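Local coordinates for protein uridylate kinase (Archaeoglobus fulgidus, PDB 2IJ9) that probably catalyses the reversible ATP-dependent phosphorylation of UMP to UDP, a step in the de novo route to CTP, at residues G8-S13 with A135-G140; A129-N134 with K194-L199; I166-S171 with I180-A185; P82-K87 with Y102-M107. The protein carries 1 engineered substitution. One frame throughout, in Å; residues are numbered along the deposited sequence.

Contact 1 of 4, residues G8-S13 with A135-G140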
# COMPACT_ATOMS: atom_id res chain seq x y z
N GLY B 8 -14.97 -6.44 -6.57
CA GLY B 8 -13.91 -6.31 -7.56
C GLY B 8 -12.61 -5.73 -7.01
O GLY B 8 -12.42 -5.63 -5.79
N GLY B 9 -11.72 -5.36 -7.94
CA GLY B 9 -10.45 -4.73 -7.61
C GLY B 9 -10.63 -3.24 -7.39
O GLY B 9 -11.28 -2.56 -8.19
N SER B 10 -10.02 -2.75 -6.30
CA SER B 10 -10.24 -1.41 -5.73
C SER B 10 -11.16 -1.50 -4.50
O SER B 10 -10.93 -0.83 -3.49
CB SER B 10 -10.84 -0.39 -6.72
OG SER B 10 -10.10 -0.30 -7.93
N VAL B 11 -12.16 -2.37 -4.59
CA VAL B 11 -13.39 -2.28 -3.79
C VAL B 11 -13.22 -2.52 -2.27
O VAL B 11 -14.14 -2.25 -1.50
CB VAL B 11 -14.56 -3.10 -4.44
CG1 VAL B 11 -15.94 -2.75 -3.84
CG2 VAL B 11 -14.61 -2.86 -5.96
N LEU B 12 -12.05 -2.99 -1.85
CA LEU B 12 -11.69 -3.04 -0.42
C LEU B 12 -10.21 -3.34 -0.11
O LEU B 12 -9.92 -4.01 0.89
CB LEU B 12 -12.59 -4.02 0.35
CG LEU B 12 -12.95 -5.38 -0.26
CD1 LEU B 12 -12.06 -6.52 0.25
CD2 LEU B 12 -14.38 -5.66 0.09
N SER B 13 -9.30 -2.82 -0.93
CA SER B 13 -7.86 -3.12 -0.80
C SER B 13 -7.26 -2.87 0.59
O SER B 13 -6.79 -1.78 0.89
CB SER B 13 -7.02 -2.41 -1.89
OG SER B 13 -6.82 -3.25 -3.03
N ALA B 135 -20.88 -5.68 -6.97
CA ALA B 135 -20.46 -4.46 -6.29
C ALA B 135 -19.19 -3.88 -6.89
O ALA B 135 -18.08 -4.30 -6.56
CB ALA B 135 -20.25 -4.73 -4.83
N THR B 136 -19.36 -2.90 -7.77
CA THR B 136 -18.24 -2.24 -8.45
C THR B 136 -17.97 -0.83 -7.86
O THR B 136 -18.58 -0.44 -6.86
CB THR B 136 -18.44 -2.24 -10.00
OG1 THR B 136 -17.37 -1.54 -10.64
CG2 THR B 136 -19.77 -1.61 -10.40
N ASN B 137 -17.04 -0.10 -8.47
CA ASN B 137 -16.68 1.24 -8.00
C ASN B 137 -17.44 2.33 -8.74
O ASN B 137 -17.31 3.52 -8.44
CB ASN B 137 -15.16 1.47 -8.07
CG ASN B 137 -14.52 0.84 -9.29
OD1 ASN B 137 -15.11 0.85 -10.38
ND2 ASN B 137 -13.33 0.28 -9.12
N VAL B 138 -18.24 1.93 -9.73
CA VAL B 138 -19.18 2.85 -10.36
C VAL B 138 -20.61 2.54 -9.89
O VAL B 138 -20.84 1.51 -9.24
CB VAL B 138 -19.05 2.89 -11.91
CG1 VAL B 138 -17.59 3.13 -12.30
CG2 VAL B 138 -19.60 1.62 -12.55
N ASP B 139 -21.55 3.42 -10.22
CA ASP B 139 -22.90 3.41 -9.63
C ASP B 139 -23.88 2.46 -10.34
O ASP B 139 -24.79 1.91 -9.71
CB ASP B 139 -23.45 4.84 -9.64
CG ASP B 139 -24.49 5.10 -8.54
OD1 ASP B 139 -25.04 4.13 -7.96
OD2 ASP B 139 -24.74 6.29 -8.27
N GLY B 140 -23.70 2.27 -11.64
CA GLY B 140 -24.52 1.34 -12.39
C GLY B 140 -23.92 1.16 -13.77
O GLY B 140 -22.72 1.35 -13.96

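Contact 2 of 4, residues A129-N134 with K194-L199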
# COMPACT_ATOMS: atom_id res chain seq x y z
N ALA B 129 -28.36 -19.23 -8.43
CA ALA B 129 -28.43 -18.19 -7.41
C ALA B 129 -29.70 -17.37 -7.58
O ALA B 129 -30.19 -17.22 -8.71
CB ALA B 129 -27.22 -17.30 -7.46
N ASP B 130 -30.23 -16.87 -6.47
CA ASP B 130 -31.42 -16.02 -6.46
C ASP B 130 -31.11 -14.62 -6.96
O ASP B 130 -31.94 -14.00 -7.63
CB ASP B 130 -32.02 -15.94 -5.06
CG ASP B 130 -32.57 -17.26 -4.59
OD1 ASP B 130 -32.48 -17.54 -3.38
OD2 ASP B 130 -33.09 -18.03 -5.43
N VAL B 131 -29.92 -14.13 -6.62
CA VAL B 131 -29.52 -12.78 -6.97
C VAL B 131 -28.00 -12.64 -7.08
O VAL B 131 -27.25 -13.04 -6.17
CB VAL B 131 -30.15 -11.70 -6.00
CG1 VAL B 131 -29.75 -11.95 -4.53
CG2 VAL B 131 -29.84 -10.28 -6.44
N PHE B 132 -27.57 -12.10 -8.22
CA PHE B 132 -26.17 -11.76 -8.44
C PHE B 132 -25.92 -10.27 -8.23
O PHE B 132 -26.27 -9.45 -9.07
CB PHE B 132 -25.74 -12.17 -9.85
CG PHE B 132 -24.33 -11.79 -10.20
CD1 PHE B 132 -23.34 -11.68 -9.21
CD2 PHE B 132 -23.97 -11.60 -11.53
CE1 PHE B 132 -22.05 -11.33 -9.55
CE2 PHE B 132 -22.67 -11.27 -11.87
CZ PHE B 132 -21.71 -11.14 -10.88
N ILE B 133 -25.27 -9.92 -7.11
CA ILE B 133 -24.96 -8.54 -6.79
C ILE B 133 -23.50 -8.20 -7.13
O ILE B 133 -22.55 -8.66 -6.48
CB ILE B 133 -25.25 -8.25 -5.31
CG1 ILE B 133 -26.69 -8.66 -4.98
CG2 ILE B 133 -25.01 -6.78 -4.99
CD1 ILE B 133 -27.06 -8.44 -3.55
N ASN B 134 -23.34 -7.40 -8.18
CA ASN B 134 -22.01 -7.03 -8.67
C ASN B 134 -21.54 -5.66 -8.13
O ASN B 134 -21.76 -4.61 -8.75
CB ASN B 134 -22.00 -7.07 -10.21
CG ASN B 134 -20.63 -6.87 -10.78
OD1 ASN B 134 -19.63 -7.26 -10.18
ND2 ASN B 134 -20.57 -6.25 -11.95
N LYS B 194 -31.46 -12.57 -11.68
CA LYS B 194 -31.60 -11.16 -11.34
C LYS B 194 -30.28 -10.58 -10.85
O LYS B 194 -29.77 -10.97 -9.79
CB LYS B 194 -32.68 -10.94 -10.29
CG LYS B 194 -33.10 -9.48 -10.11
CD LYS B 194 -33.45 -9.22 -8.65
CE LYS B 194 -34.29 -7.95 -8.46
NZ LYS B 194 -35.75 -8.18 -8.62
N THR B 195 -29.74 -9.65 -11.64
CA THR B 195 -28.44 -9.05 -11.38
C THR B 195 -28.54 -7.58 -10.93
O THR B 195 -29.51 -6.88 -11.23
CB THR B 195 -27.50 -9.21 -12.61
OG1 THR B 195 -27.36 -10.61 -12.89
CG2 THR B 195 -26.11 -8.64 -12.35
N TYR B 196 -27.56 -7.15 -10.15
CA TYR B 196 -27.39 -5.77 -9.79
C TYR B 196 -25.99 -5.35 -10.23
O TYR B 196 -25.05 -6.15 -10.21
CB TYR B 196 -27.54 -5.59 -8.29
CG TYR B 196 -28.97 -5.57 -7.83
CD1 TYR B 196 -29.70 -6.74 -7.67
CD2 TYR B 196 -29.61 -4.36 -7.55
CE1 TYR B 196 -31.02 -6.72 -7.25
CE2 TYR B 196 -30.92 -4.32 -7.12
CZ TYR B 196 -31.62 -5.50 -6.97
OH TYR B 196 -32.94 -5.46 -6.55
N VAL B 197 -25.87 -4.10 -10.66
CA VAL B 197 -24.57 -3.48 -10.93
C VAL B 197 -24.51 -2.20 -10.10
O VAL B 197 -25.26 -1.25 -10.37
CB VAL B 197 -24.40 -3.18 -12.43
CG1 VAL B 197 -23.15 -2.32 -12.65
CG2 VAL B 197 -24.31 -4.49 -13.21
N ILE B 198 -23.67 -2.17 -9.07
CA ILE B 198 -23.80 -1.11 -8.09
C ILE B 198 -22.48 -0.53 -7.59
O ILE B 198 -21.43 -1.14 -7.74
CB ILE B 198 -24.67 -1.56 -6.88
CG1 ILE B 198 -24.03 -2.76 -6.18
CG2 ILE B 198 -26.11 -1.83 -7.34
CD1 ILE B 198 -24.51 -2.96 -4.74
N LEU B 199 -22.54 0.67 -7.03
CA LEU B 199 -21.43 1.19 -6.27
C LEU B 199 -21.30 0.39 -4.96
O LEU B 199 -22.18 0.42 -4.08
CB LEU B 199 -21.59 2.69 -6.03
CG LEU B 199 -20.33 3.33 -5.46
CD1 LEU B 199 -19.95 4.57 -6.26
CD2 LEU B 199 -20.45 3.62 -3.94

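Contact 3 of 4, residues I166-S171 with I180-A185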
# COMPACT_ATOMS: atom_id res chain seq x y z
N ILE B 166 -25.18 -3.29 -24.76
CA ILE B 166 -24.48 -2.18 -24.15
C ILE B 166 -22.98 -2.44 -24.01
O ILE B 166 -22.16 -1.55 -24.24
CB ILE B 166 -25.12 -1.80 -22.79
CG1 ILE B 166 -25.40 -0.31 -22.71
CG2 ILE B 166 -24.28 -2.25 -21.59
CD1 ILE B 166 -26.51 -0.02 -21.75
N VAL B 167 -22.62 -3.67 -23.65
CA VAL B 167 -21.21 -4.05 -23.51
C VAL B 167 -20.77 -4.94 -24.67
O VAL B 167 -19.88 -5.78 -24.52
CB VAL B 167 -20.86 -4.71 -22.13
CG1 VAL B 167 -20.26 -3.69 -21.16
CG2 VAL B 167 -22.06 -5.40 -21.51
N SER B 168 -21.41 -4.76 -25.82
CA SER B 168 -21.05 -5.53 -27.01
C SER B 168 -20.45 -4.57 -28.00
O SER B 168 -19.87 -4.97 -29.03
CB SER B 168 -22.29 -6.17 -27.62
OG SER B 168 -21.93 -7.27 -28.43
N ARG B 169 -20.66 -3.30 -27.67
CA ARG B 169 -20.19 -2.15 -28.42
C ARG B 169 -19.35 -1.27 -27.51
O ARG B 169 -19.86 -0.61 -26.61
CB ARG B 169 -21.38 -1.36 -28.98
CG ARG B 169 -21.91 -1.90 -30.30
CD ARG B 169 -20.78 -2.07 -31.33
NE ARG B 169 -21.27 -2.62 -32.59
CZ ARG B 169 -21.45 -1.90 -33.70
NH1 ARG B 169 -21.19 -0.60 -33.73
NH2 ARG B 169 -21.90 -2.50 -34.80
N SER B 170 -18.04 -1.32 -27.77
CA SER B 170 -17.02 -0.47 -27.16
C SER B 170 -15.70 -0.69 -27.92
O SER B 170 -15.60 -0.31 -29.09
CB SER B 170 -16.86 -0.75 -25.66
OG SER B 170 -17.07 -2.12 -25.37
N SER B 171 -14.72 -1.33 -27.26
CA SER B 171 -13.37 -1.57 -27.82
C SER B 171 -12.70 -0.33 -28.42
O SER B 171 -12.68 -0.16 -29.65
CB SER B 171 -13.35 -2.74 -28.81
OG SER B 171 -12.70 -3.87 -28.26
N ILE B 180 -19.46 -4.15 -16.15
CA ILE B 180 -19.33 -5.59 -16.18
C ILE B 180 -18.68 -6.12 -17.47
O ILE B 180 -18.65 -5.44 -18.50
CB ILE B 180 -20.80 -6.10 -16.14
CG1 ILE B 180 -20.97 -7.39 -15.33
CG2 ILE B 180 -21.43 -6.15 -17.55
CD1 ILE B 180 -22.33 -7.49 -14.62
N ASP B 181 -18.18 -7.35 -17.41
CA ASP B 181 -17.53 -8.03 -18.54
C ASP B 181 -18.58 -8.48 -19.56
O ASP B 181 -19.74 -8.70 -19.20
CB ASP B 181 -16.71 -9.22 -18.03
CG ASP B 181 -15.86 -9.90 -19.11
OD1 ASP B 181 -15.50 -9.24 -20.11
OD2 ASP B 181 -15.56 -11.10 -18.95
N LEU B 182 -18.17 -8.61 -20.82
CA LEU B 182 -19.05 -9.10 -21.89
C LEU B 182 -19.52 -10.53 -21.62
O LEU B 182 -20.72 -10.82 -21.71
CB LEU B 182 -18.32 -9.03 -23.24
CG LEU B 182 -18.87 -9.80 -24.46
CD1 LEU B 182 -20.19 -9.21 -24.96
CD2 LEU B 182 -17.82 -9.84 -25.57
N LEU B 183 -18.57 -11.40 -21.28
CA LEU B 183 -18.86 -12.81 -21.00
C LEU B 183 -19.71 -12.94 -19.75
O LEU B 183 -20.56 -13.81 -19.67
CB LEU B 183 -17.58 -13.65 -20.88
CG LEU B 183 -16.56 -13.54 -22.02
CD1 LEU B 183 -15.31 -14.36 -21.73
CD2 LEU B 183 -17.17 -13.93 -23.37
N ALA B 184 -19.49 -12.04 -18.79
CA ALA B 184 -20.33 -11.95 -17.59
C ALA B 184 -21.79 -11.69 -17.97
O ALA B 184 -22.69 -12.41 -17.52
CB ALA B 184 -19.82 -10.85 -16.66
N ALA B 185 -21.99 -10.68 -18.82
CA ALA B 185 -23.32 -10.30 -19.33
C ALA B 185 -23.99 -11.42 -20.12
O ALA B 185 -25.15 -11.75 -19.86
CB ALA B 185 -23.21 -9.04 -20.19

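Contact 4 of 4, residues P82-K87 with Y102-M107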
# COMPACT_ATOMS: atom_id res chain seq x y z
N PRO B 82 -17.01 -14.15 10.80
CA PRO B 82 -16.91 -15.36 11.63
C PRO B 82 -17.76 -16.53 11.12
O PRO B 82 -17.44 -17.69 11.40
CB PRO B 82 -17.39 -14.88 13.00
CG PRO B 82 -18.32 -13.75 12.69
CD PRO B 82 -17.74 -13.07 11.49
N SER B 83 -18.81 -16.24 10.36
CA SER B 83 -19.69 -17.28 9.82
C SER B 83 -19.25 -17.80 8.45
O SER B 83 -19.99 -18.50 7.75
CB SER B 83 -21.13 -16.77 9.77
OG SER B 83 -21.50 -16.26 11.03
N ALA B 84 -18.03 -17.46 8.06
CA ALA B 84 -17.51 -17.91 6.79
C ALA B 84 -16.73 -19.21 6.96
O ALA B 84 -16.16 -19.47 8.03
CB ALA B 84 -16.61 -16.83 6.18
N ALA B 85 -16.74 -20.02 5.91
CA ALA B 85 -15.84 -21.17 5.80
C ALA B 85 -14.40 -20.69 5.79
O ALA B 85 -14.02 -19.90 4.92
CB ALA B 85 -16.13 -21.94 4.52
N LYS B 86 -13.61 -21.17 6.75
CA LYS B 86 -12.17 -20.83 6.85
C LYS B 86 -11.32 -21.37 5.70
O LYS B 86 -10.14 -21.10 5.62
CB LYS B 86 -11.58 -21.33 8.15
CG LYS B 86 -12.30 -20.87 9.39
CD LYS B 86 -12.16 -19.38 9.57
CE LYS B 86 -13.18 -18.87 10.58
NZ LYS B 86 -13.16 -19.68 11.83
N LYS B 87 -11.92 -22.15 4.81
CA LYS B 87 -11.22 -22.62 3.64
C LYS B 87 -11.61 -21.67 2.51
O LYS B 87 -12.74 -21.25 2.42
CB LYS B 87 -11.67 -24.06 3.36
CG LYS B 87 -11.39 -24.61 1.97
CD LYS B 87 -10.27 -25.65 1.96
CE LYS B 87 -10.13 -26.28 0.56
NZ LYS B 87 -9.22 -27.46 0.54
N TYR B 102 -21.69 -23.98 5.73
CA TYR B 102 -21.50 -22.58 6.12
C TYR B 102 -22.45 -21.65 5.41
O TYR B 102 -22.85 -21.92 4.27
CB TYR B 102 -20.08 -22.15 5.83
CG TYR B 102 -19.06 -22.86 6.67
CD1 TYR B 102 -18.83 -22.47 7.98
CD2 TYR B 102 -18.34 -23.94 6.17
CE1 TYR B 102 -17.89 -23.12 8.77
CE2 TYR B 102 -17.40 -24.59 6.94
CZ TYR B 102 -17.18 -24.18 8.24
OH TYR B 102 -16.25 -24.82 9.02
N ARG B 103 -22.80 -20.55 6.08
CA ARG B 103 -23.72 -19.56 5.50
C ARG B 103 -22.99 -18.57 4.59
O ARG B 103 -23.60 -17.91 3.74
CB ARG B 103 -24.51 -18.82 6.59
CG ARG B 103 -25.41 -19.70 7.43
CD ARG B 103 -26.31 -20.64 6.60
NE ARG B 103 -26.36 -21.97 7.21
CZ ARG B 103 -25.89 -23.08 6.64
NH1 ARG B 103 -25.36 -23.05 5.43
NH2 ARG B 103 -25.97 -24.24 7.29
N VAL B 104 -21.68 -18.47 4.77
CA VAL B 104 -20.87 -17.66 3.90
C VAL B 104 -19.68 -18.44 3.35
O VAL B 104 -18.91 -19.04 4.08
CB VAL B 104 -20.45 -16.32 4.57
CG1 VAL B 104 -19.32 -15.65 3.81
CG2 VAL B 104 -21.63 -15.38 4.61
N VAL B 105 -19.57 -18.44 2.03
CA VAL B 105 -18.40 -18.96 1.36
C VAL B 105 -17.75 -17.81 0.62
O VAL B 105 -18.42 -17.01 -0.01
CB VAL B 105 -18.77 -20.11 0.42
CG1 VAL B 105 -17.53 -20.62 -0.34
CG2 VAL B 105 -19.39 -21.24 1.22
N VAL B 106 -16.43 -17.72 0.73
CA VAL B 106 -15.67 -16.65 0.11
C VAL B 106 -14.56 -17.26 -0.73
O VAL B 106 -13.68 -17.94 -0.20
CB VAL B 106 -15.01 -15.72 1.16
CG1 VAL B 106 -14.27 -14.60 0.47
CG2 VAL B 106 -16.05 -15.17 2.14
N MET B 107 -14.59 -16.99 -2.03
CA MET B 107 -13.56 -17.51 -2.92
C MET B 107 -12.85 -16.46 -3.77
O MET B 107 -13.37 -15.36 -4.01
CB MET B 107 -14.15 -18.57 -3.85
CG MET B 107 -15.20 -18.07 -4.80
SD MET B 107 -15.98 -19.48 -5.57
CE MET B 107 -14.53 -20.12 -6.40

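Contact 1 of 4, residues G8-S13 with A135-G140
The predicted ATP pocket of this amino acid kinase fold is lined where the glycine-rich loop Gly8-Val11, following strand 2-7, meets Ala135-Asn137 at the C-terminal end of strand 131-136. Gly9, Ser10, Thr136 and Asn137 are all predicted ATP-binding residues, and a sulfate ion, probably from the crystallisation liquor, lies against Gly9. The two backbones keep some distance, 6.0 Å between the CA atoms of Gly8 and Thr136, and side chains make up much of the contact. Val11 supplies the apolar part. With CG1 swung opposite its own backbone N (chi1 -166°), both methyls face the end of the strand, and CG1 and CG2 each lie 3.8 Å from Ala135 O. Ala135 in turn packs on Leu5 of strand 2-7, which carries the glycine loop. Asn137 supplies the polar part. Its CG stands between backbone N and carbonyl carbon (chi1 38°), a setting that carries the carboxamide across toward the glycine loop. A weak bond from Thr136 OG1 to Asn137 OD1, 3.3 Å long, may limit rotation of that amide. On the loop side, Gly9 O takes a hydrogen bond from Arg46, itself a predicted ATP-binding residue, and a weak one from the hydroxyl of Ser10. Asn137 ND2 ends 3.6 Å from Gly9 O and 3.5 Å from Ser10 CB.

Contact 2 of 4, residues A129-N134 with K194-L199
Ile133, Tyr196, Ile198 and Val131 form the apolar centre of the contact. Val131 brings CG2 to the edge of the Tyr196 ring, near its plane and 3.8 Å from CD1, while Ile133 CG2 lies 3.9 Å from Ile198 CD1. Helix 202-209 packs on Ile133, Tyr196 and Ile198. On the other face Phe132 and Thr195 point the same way, side by side, with Phe132 CD2 3.7 Å from Thr195 CG2; helix 117-126 packs on that phenylalanine. This is the middle of the alpha/beta/alpha sandwich of the amino acid kinase fold, two neighbouring parallel strands whose axes differ by 13°. Four backbone bonds make the ladder: Phe132 N to Lys194 O (2.9 Å), Tyr196 N to Phe132 O (2.8 Å), Asn134 N to Tyr196 O (2.9 Å) and Ile198 N to Asn134 O (3.1 Å). Thr195 CG2 stands opposite its backbone N, which leaves OG1 (chi1 -59°) beside that N and bonded to Ile193 O. Putting a glycine at Thr195 would probably open a gap beside the Phe132 ring and leave Ile193 O without this donor. At the polar edge Lys194 CB approaches Asp130 O to 4.1 Å, and the Asp130 carboxylate turns to the backbone N of Lys2.

Contact 3 of 4, residues I166-S171 with I180-A185
Val167 and Leu182 are where the two backbones run nearest, their CA atoms 5.7 Å apart. Val167 is the first residue past helix 160-166 to leave helical angles (phi -107°, psi 29°), and the chain then continues as an irregular loop. Across from it Asp181 takes the N-cap position of helix 182-191, whose first turn is closed by Ala185 N bonding to Asp181 O at 3.0 Å. The contact thus joins the end of helix 160-166 to the start of helix 182-191, within the amino acid kinase domain. Val167 carries most of the contact and divides its two methyls. CG1 reaches the backbone, 3.6 Å from Ile180 O. CG2 enters the apolar side, 4.0 Å from Ala185 CB and 4.1 Å from Ile180 CG2, the side chains of Val167 and Ile180 crossing at roughly a right angle. Leu182 returns the contact from the helix: its CG lies opposite the backbone N (chi1 165°), and CD1 comes to 3.5 Å from Val167 O. The same methyl lies 4.3 Å from Ser168 OG at the solvent-exposed margin. Leu163 of helix 160-166 touches both Ile180 and Ala185, extending the apolar patch. Methyl groups meeting methyl groups and carbonyl oxygens carry this junction, so the fit of the two helix ends rests on van der Waals packing and burial of apolar surface rather than on directed polar bonds.

Contact 4 of 4, residues P82-K87 with Y102-M107
Ala85 sits over one face of the Tyr102 ring, and this is the tight part of the contact. Ala85 CA stands over the centre of the ring in a CH-pi contact, 3.7 Å from the centroid and 9° off the ring normal, and CB shares that face, 3.4 Å from Tyr102 CD2. The ring gets there because CG is turned opposite the carbonyl carbon of Tyr102 (chi1 -66°). The Ala85 backbone is held as well: Ala85 N bonds to Val104 O at 3.0 Å, almost in line with the C=O. A weak bond joins Val104 N to Ser83 O at 3.4 Å. Ala84 completes the buried layer with CB 3.8 Å from Val104 CG1 and, more loosely, 4.4 Å from Val106 CG2. A serine in place of Tyr102 is likely to leave Ala85 without the ring face it packs on and to open a gap over its CA and CB. The solvent side is looser. Lys87 turns its amine away, Lys86 packs on Phe61 of a neighbouring subunit, and Arg103 leads off to weak bonds with Ser99 and Gln34. Ser83, partly exposed, gives its hydroxyl to Glu27. Val105 pairs with strand 34-39 on the inner side of strand 104-107, so the single bridge between Ala84 and Val104 lies along the outer side, as a loop laid against the edge strand of the central sheet in this alpha/beta fold.

Contact 2 lies deep in the central sheet, with aliphatic and aromatic side chains on the Ile133 face and a mixed set, Phe132 beside Thr195 and Asn134, on the other. Contact 1 shares strand 131-136 and touches contact 2 through a probable hydrogen bond from Thr136 N to Ile198 O, but at the strand end the predicted ATP pocket makes it more polar. Contact 3, also buried but farther from the chain's centre, meets contact 2 where Ile180 packs on Asn134 and Val197; it joins two helix ends by methyls packed on methyls and carbonyl oxygens. Contact 4 reaches the sheet at its outermost strand 104-107, setting one backbone bridge and an aromatic face beside a charged outer side.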